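Local coordinates for protein dextranase (PDB 6NZS) that catalyses the endohydrolysis of (1->6)-alpha-D-glucosidic linkages in dextran, at residues G8-W13 against K94-D99; E548-G553 against G570-D575. All coordinates share one frame; numbering follows the deposited sequence.

From the N terminus, the chain enters contact 1 almost at once: residues 8-13 meet residues 94-99 after an excursion of 80 residues that includes strands 18-20 to 84-92 and the short helix 76-81. That closure lies within the N-terminal Ig-like domain of the family 49 enzymes and sets strand 10-11 beside strand 96-102. The chain then runs through the parallel beta-solenoid before contact 2 opens. There, residues 548-553 and 570-575 close a loop of only 16 residues, joining strand 545-552 to the connection that precedes the C-terminal strand 582-585. The two closures follow in series, neither nested nor crossed, and their centres lie about 42 Å apart.

Contact 1 of 2, residues G8-W13 against K94-D99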
loop_
_atom_site.group_PDB
_atom_site.type_symbol
_atom_site.label_atom_id
_atom_site.label_comp_id
_atom_site.label_asym_id
_atom_site.label_seq_id
_atom_site.Cartn_x
_atom_site.Cartn_y
_atom_site.Cartn_z
ATOM N N GLY A 8 24.122 7.393 -17.515
ATOM C CA GLY A 8 22.902 7.984 -18.032
ATOM C C GLY A 8 21.709 7.047 -18.044
ATOM O O GLY A 8 20.566 7.518 -18.053
ATOM N N ASN A 9 21.946 5.731 -18.050
ATOM C CA ASN A 9 20.868 4.760 -18.217
ATOM C C ASN A 9 20.602 3.904 -16.995
ATOM O O ASN A 9 19.592 3.193 -16.976
ATOM C CB ASN A 9 21.159 3.813 -19.380
ATOM C CG ASN A 9 21.113 4.504 -20.720
ATOM O OD1 ASN A 9 20.692 5.655 -20.830
ATOM N ND2 ASN A 9 21.547 3.797 -21.750
ATOM N N LEU A 10 21.483 3.913 -16.005
ATOM C CA LEU A 10 21.342 3.017 -14.866
ATOM C C LEU A 10 21.949 3.693 -13.650
ATOM O O LEU A 10 23.057 4.237 -13.719
ATOM C CB LEU A 10 22.040 1.677 -15.137
ATOM C CG LEU A 10 21.933 0.582 -14.071
ATOM C CD1 LEU A 10 20.466 0.233 -13.752
ATOM C CD2 LEU A 10 22.699 -0.656 -14.527
ATOM N N HIS A 11 21.221 3.669 -12.541
ATOM C CA HIS A 11 21.739 4.187 -11.286
ATOM C C HIS A 11 21.403 3.192 -10.189
ATOM O O HIS A 11 20.224 2.901 -9.953
ATOM C CB HIS A 11 21.152 5.557 -10.951
ATOM C CG HIS A 11 21.721 6.154 -9.705
ATOM N ND1 HIS A 11 20.986 6.952 -8.855
ATOM C CD2 HIS A 11 22.958 6.059 -9.162
ATOM C CE1 HIS A 11 21.751 7.327 -7.844
ATOM N NE2 HIS A 11 22.948 6.798 -8.004
ATOM N N THR A 12 22.435 2.670 -9.536
ATOM C CA THR A 12 22.288 1.844 -8.347
ATOM C C THR A 12 23.151 2.431 -7.238
ATOM O O THR A 12 23.975 3.324 -7.465
ATOM C CB THR A 12 22.689 0.385 -8.595
ATOM O OG1 THR A 12 24.110 0.306 -8.752
ATOM C CG2 THR A 12 22.013 -0.176 -9.836
ATOM N N TRP A 13 22.952 1.933 -6.018
ATOM C CA TRP A 13 23.660 2.490 -4.874
ATOM C C TRP A 13 23.811 1.431 -3.791
ATOM O O TRP A 13 23.205 0.357 -3.843
ATOM C CB TRP A 13 22.965 3.736 -4.317
ATOM C CG TRP A 13 21.531 3.516 -3.973
ATOM C CD1 TRP A 13 21.030 3.066 -2.779
ATOM C CD2 TRP A 13 20.399 3.722 -4.834
ATOM N NE1 TRP A 13 19.663 2.983 -2.846
ATOM C CE2 TRP A 13 19.245 3.378 -4.090
ATOM C CE3 TRP A 13 20.250 4.170 -6.157
ATOM C CZ2 TRP A 13 17.959 3.475 -4.623
ATOM C CZ3 TRP A 13 18.970 4.248 -6.694
ATOM C CH2 TRP A 13 17.839 3.902 -5.922
ATOM N N LYS A 94 16.635 2.005 -19.863
ATOM C CA LYS A 94 16.730 1.084 -20.985
ATOM C C LYS A 94 16.571 -0.311 -20.404
ATOM O O LYS A 94 16.882 -0.529 -19.229
ATOM C CB LYS A 94 18.106 1.254 -21.649
ATOM C CG LYS A 94 18.388 0.428 -22.889
ATOM C CD LYS A 94 19.657 0.973 -23.585
ATOM C CE LYS A 94 20.164 0.046 -24.677
ATOM N NZ LYS A 94 19.235 -0.084 -25.822
ATOM N N ASP A 95 16.071 -1.243 -21.222
ATOM C CA ASP A 95 15.839 -2.616 -20.767
ATOM C C ASP A 95 17.055 -3.141 -20.017
ATOM O O ASP A 95 18.201 -2.917 -20.424
ATOM C CB ASP A 95 15.612 -3.540 -21.970
ATOM C CG ASP A 95 14.298 -3.292 -22.688
ATOM O OD1 ASP A 95 13.641 -2.266 -22.456
ATOM O OD2 ASP A 95 13.933 -4.148 -23.524
ATOM N N VAL A 96 16.802 -3.873 -18.925
ATOM C CA VAL A 96 17.866 -4.417 -18.088
ATOM C C VAL A 96 17.646 -5.905 -17.860
ATOM O O VAL A 96 16.529 -6.419 -17.941
ATOM C CB VAL A 96 17.992 -3.711 -16.721
ATOM C CG1 VAL A 96 18.471 -2.269 -16.887
ATOM C CG2 VAL A 96 16.668 -3.784 -15.959
ATOM N N TRP A 97 18.743 -6.590 -17.560
ATOM C CA TRP A 97 18.700 -7.920 -16.962
ATOM C C TRP A 97 19.001 -7.779 -15.476
ATOM O O TRP A 97 20.020 -7.192 -15.099
ATOM C CB TRP A 97 19.773 -8.824 -17.577
ATOM C CG TRP A 97 19.415 -9.478 -18.889
ATOM C CD1 TRP A 97 19.977 -9.224 -20.107
ATOM C CD2 TRP A 97 18.445 -10.518 -19.104
ATOM N NE1 TRP A 97 19.410 -10.032 -21.068
ATOM C CE2 TRP A 97 18.469 -10.835 -20.478
ATOM C CE3 TRP A 97 17.558 -11.209 -18.270
ATOM C CZ2 TRP A 97 17.638 -11.812 -21.037
ATOM C CZ3 TRP A 97 16.737 -12.186 -18.828
ATOM C CH2 TRP A 97 16.784 -12.473 -20.197
ATOM N N VAL A 98 18.113 -8.302 -14.634
ATOM C CA VAL A 98 18.277 -8.258 -13.182
ATOM C C VAL A 98 18.568 -9.669 -12.695
ATOM O O VAL A 98 17.763 -10.576 -12.923
ATOM C CB VAL A 98 17.020 -7.703 -12.498
ATOM C CG1 VAL A 98 17.230 -7.653 -11.011
ATOM C CG2 VAL A 98 16.699 -6.314 -13.036
ATOM N N ASP A 99 19.714 -9.860 -12.035
ATOM C CA ASP A 99 20.038 -11.137 -11.399
ATOM C C ASP A 99 19.555 -11.086 -9.957
ATOM O O ASP A 99 19.916 -10.164 -9.217
ATOM C CB ASP A 99 21.552 -11.374 -11.378
ATOM C CG ASP A 99 22.151 -11.485 -12.761
ATOM O OD1 ASP A 99 21.679 -12.323 -13.547
ATOM O OD2 ASP A 99 23.105 -10.736 -13.050
HETATM O O HOH W 1 19.372 0.834 -18.283
#
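The carboxamide of Asn-9 is the flat group that meets the other segment here, with its ND2 3.9 Å from CD of Lys-94. The methylene lies beyond the nitrogen and well out of the amide plane, a glancing approach in which the two side chains cross obliquely. The polar reach of the amide goes elsewhere: ND2 donates to OE1 of Gln-43, whose side chain Lys-94 also touches, and OD1 has a weak hydrogen bond with NH2 of Arg-195. Farther along residues 8-13, one face of the His-11 ring receives CE3 of Trp-13, 3.8 Å above the plane and offset toward the rim, while its ND1 is hydrogen-bonded to OE1 of Glu-91.

This is a corner of the Ig-like domain where two strands are neighbours without being partners. Strand 10-11 runs antiparallel to 84-92, whereas 96-102 lies between 37-43 and 132-137. Water takes the place of direct pairing: one molecule donates to Asn-9 O at 2.7 Å and to Lys-94 O at 3.0 Å, and the two acceptors subtend about 128° at its oxygen, so a single water links a backbone carbonyl of each segment.

Next to this bridge, one residue farther along residues 8-13, the contact turns apolar. In Leu-10, chi1 (-177°, CG anti to the backbone N) and chi2 (57°) together bring CD1 to 4.5 Å from CG1 of Val-96, a loose methyl contact. Both side chains also touch Val-41, and Phe-90 packs against Leu-10 from strand 84-92.

Contact 2 of 2, residues E548-G553 against G570-D575; sequences ENYSVG and GRIGFD
Tyr-550 carries this contact, meeting both Gly-570 and Ile-572. Its CB already points toward the loop, and with CG anti to the backbone N (chi1 165°) the ring is carried out to these two residues. CE2 is the first atom to arrive: CD1 of Ile-572 lies 4.0 Å from it, at the ring edge and in the ring plane, the two side chains running antiparallel past one another. The same CE2 and its neighbour CZ each pass 3.7 Å from Gly-570 O. At the tip, OH donates to Gly-570 O over 2.7 Å, with a C=O...OH angle of 131° and the donor tilted 24° from the carbonyl plane.

The setting is the C-terminal end of the parallel beta-solenoid, where strand 545-552 lies alongside 495-507 and residues 570-575 form an irregular connection beside it. Trp-510, Leu-505 and Ile-507 also touch the tyrosine, while Ile-572 turns its CG2 over the centre of the Phe-574 ring, 3.4 Å above its plane.

A phenylalanine here would keep the ring edge against Ile-572 but would probably leave the Gly-570 carbonyl without its phenolic donor. One ring thus meets the loop in two ways, its carbon edge on the isoleucine methyl and its hydroxyl on the backbone: the hydroxyl of a buried tyrosine gives the carbonyl of a loop without regular secondary structure a donor within a largely apolar setting.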
loop_
_atom_site.group_PDB
_atom_site.type_symbol
_atom_site.label_atom_id
_atom_site.label_comp_id
_atom_site.label_asym_id
_atom_site.label_seq_id
_atom_site.Cartn_x
_atom_site.Cartn_y
_atom_site.Cartn_z
ATOM N N GLU A 548 -19.369 -6.239 -13.870
ATOM C CA GLU A 548 -19.169 -6.659 -15.252
ATOM C C GLU A 548 -17.896 -7.497 -15.325
ATOM O O GLU A 548 -16.821 -7.024 -14.955
ATOM C CB GLU A 548 -19.039 -5.433 -16.158
ATOM C CG GLU A 548 -18.851 -5.783 -17.617
ATOM C CD GLU A 548 -18.716 -4.566 -18.514
ATOM O OE1 GLU A 548 -18.738 -3.428 -17.994
ATOM O OE2 GLU A 548 -18.587 -4.752 -19.740
ATOM N N ASN A 549 -18.017 -8.742 -15.792
ATOM C CA ASN A 549 -16.869 -9.649 -15.860
ATOM C C ASN A 549 -16.207 -9.827 -14.498
ATOM O O ASN A 549 -14.979 -9.848 -14.386
ATOM C CB ASN A 549 -15.848 -9.217 -16.910
ATOM C CG ASN A 549 -16.460 -9.075 -18.271
ATOM O OD1 ASN A 549 -17.414 -9.781 -18.604
ATOM N ND2 ASN A 549 -15.921 -8.161 -19.075
ATOM N N TYR A 550 -17.023 -9.910 -13.456
ATOM C CA TYR A 550 -16.569 -10.421 -12.166
ATOM C C TYR A 550 -16.345 -11.915 -12.330
ATOM O O TYR A 550 -17.243 -12.631 -12.783
ATOM C CB TYR A 550 -17.658 -10.134 -11.129
ATOM C CG TYR A 550 -17.581 -10.857 -9.796
ATOM C CD1 TYR A 550 -16.356 -11.168 -9.202
ATOM C CD2 TYR A 550 -18.741 -11.216 -9.124
ATOM C CE1 TYR A 550 -16.302 -11.812 -7.980
ATOM C CE2 TYR A 550 -18.703 -11.861 -7.910
ATOM C CZ TYR A 550 -17.478 -12.165 -7.341
ATOM O OH TYR A 550 -17.446 -12.816 -6.133
ATOM N N SER A 551 -15.137 -12.390 -12.028
ATOM C CA SER A 551 -14.822 -13.794 -12.261
ATOM C C SER A 551 -14.072 -14.381 -11.077
ATOM O O SER A 551 -13.341 -13.682 -10.368
ATOM C CB SER A 551 -14.013 -14.005 -13.547
ATOM O OG SER A 551 -12.703 -13.453 -13.449
ATOM N N VAL A 552 -14.277 -15.682 -10.869
ATOM C CA VAL A 552 -13.557 -16.468 -9.873
ATOM C C VAL A 552 -13.031 -17.705 -10.580
ATOM O O VAL A 552 -13.800 -18.420 -11.230
ATOM C CB VAL A 552 -14.465 -16.879 -8.702
ATOM C CG1 VAL A 552 -13.626 -17.545 -7.628
ATOM C CG2 VAL A 552 -15.217 -15.666 -8.128
ATOM N N GLY A 553 -11.727 -17.943 -10.475
ATOM C CA GLY A 553 -11.141 -19.099 -11.137
ATOM C C GLY A 553 -11.329 -19.098 -12.638
ATOM O O GLY A 553 -11.355 -20.171 -13.258
ATOM N N GLY A 570 -20.104 -17.232 -7.029
ATOM C CA GLY A 570 -19.975 -15.787 -6.877
ATOM C C GLY A 570 -20.066 -15.292 -5.447
ATOM O O GLY A 570 -19.602 -14.181 -5.154
ATOM N N ARG A 571 -20.671 -16.074 -4.557
ATOM C CA ARG A 571 -20.766 -15.742 -3.135
ATOM C C ARG A 571 -21.556 -14.455 -2.885
ATOM O O ARG A 571 -21.367 -13.792 -1.864
ATOM C CB ARG A 571 -19.391 -15.672 -2.454
ATOM C CG ARG A 571 -18.494 -16.904 -2.630
ATOM C CD ARG A 571 -18.967 -18.102 -1.795
ATOM N NE ARG A 571 -17.877 -19.058 -1.568
ATOM C CZ ARG A 571 -17.591 -20.082 -2.368
ATOM N NH1 ARG A 571 -18.292 -20.309 -3.469
ATOM N NH2 ARG A 571 -16.579 -20.888 -2.068
ATOM N N ILE A 572 -22.458 -14.087 -3.791
ATOM C CA ILE A 572 -23.179 -12.819 -3.676
ATOM C C ILE A 572 -24.386 -13.011 -2.766
ATOM O O ILE A 572 -25.332 -13.722 -3.121
ATOM C CB ILE A 572 -23.581 -12.263 -5.046
ATOM C CG1 ILE A 572 -22.343 -11.845 -5.837
ATOM C CG2 ILE A 572 -24.534 -11.071 -4.891
ATOM C CD1 ILE A 572 -22.629 -11.508 -7.298
ATOM N N GLY A 573 -24.351 -12.368 -1.597
ATOM C CA GLY A 573 -25.426 -12.407 -0.618
ATOM C C GLY A 573 -26.054 -11.041 -0.402
ATOM O O GLY A 573 -26.366 -10.652 0.726
ATOM N N PHE A 574 -26.223 -10.306 -1.497
ATOM C CA PHE A 574 -26.851 -8.991 -1.446
ATOM C C PHE A 574 -28.292 -9.121 -0.951
ATOM O O PHE A 574 -28.959 -10.133 -1.181
ATOM C CB PHE A 574 -26.850 -8.386 -2.853
ATOM C CG PHE A 574 -25.465 -8.062 -3.405
ATOM C CD1 PHE A 574 -24.325 -8.114 -2.605
ATOM C CD2 PHE A 574 -25.328 -7.679 -4.732
ATOM C CE1 PHE A 574 -23.073 -7.794 -3.134
ATOM C CE2 PHE A 574 -24.090 -7.372 -5.268
ATOM C CZ PHE A 574 -22.955 -7.427 -4.463
ATOM N N ASP A 575 -28.777 -8.088 -0.261
ATOM C CA ASP A 575 -30.138 -8.134 0.271
ATOM C C ASP A 575 -31.148 -8.286 -0.863
ATOM O O ASP A 575 -31.023 -7.662 -1.919
ATOM C CB ASP A 575 -30.466 -6.845 1.033
ATOM C CG ASP A 575 -29.762 -6.740 2.373
ATOM O OD1 ASP A 575 -28.946 -7.616 2.730
ATOM O OD2 ASP A 575 -30.014 -5.738 3.076
#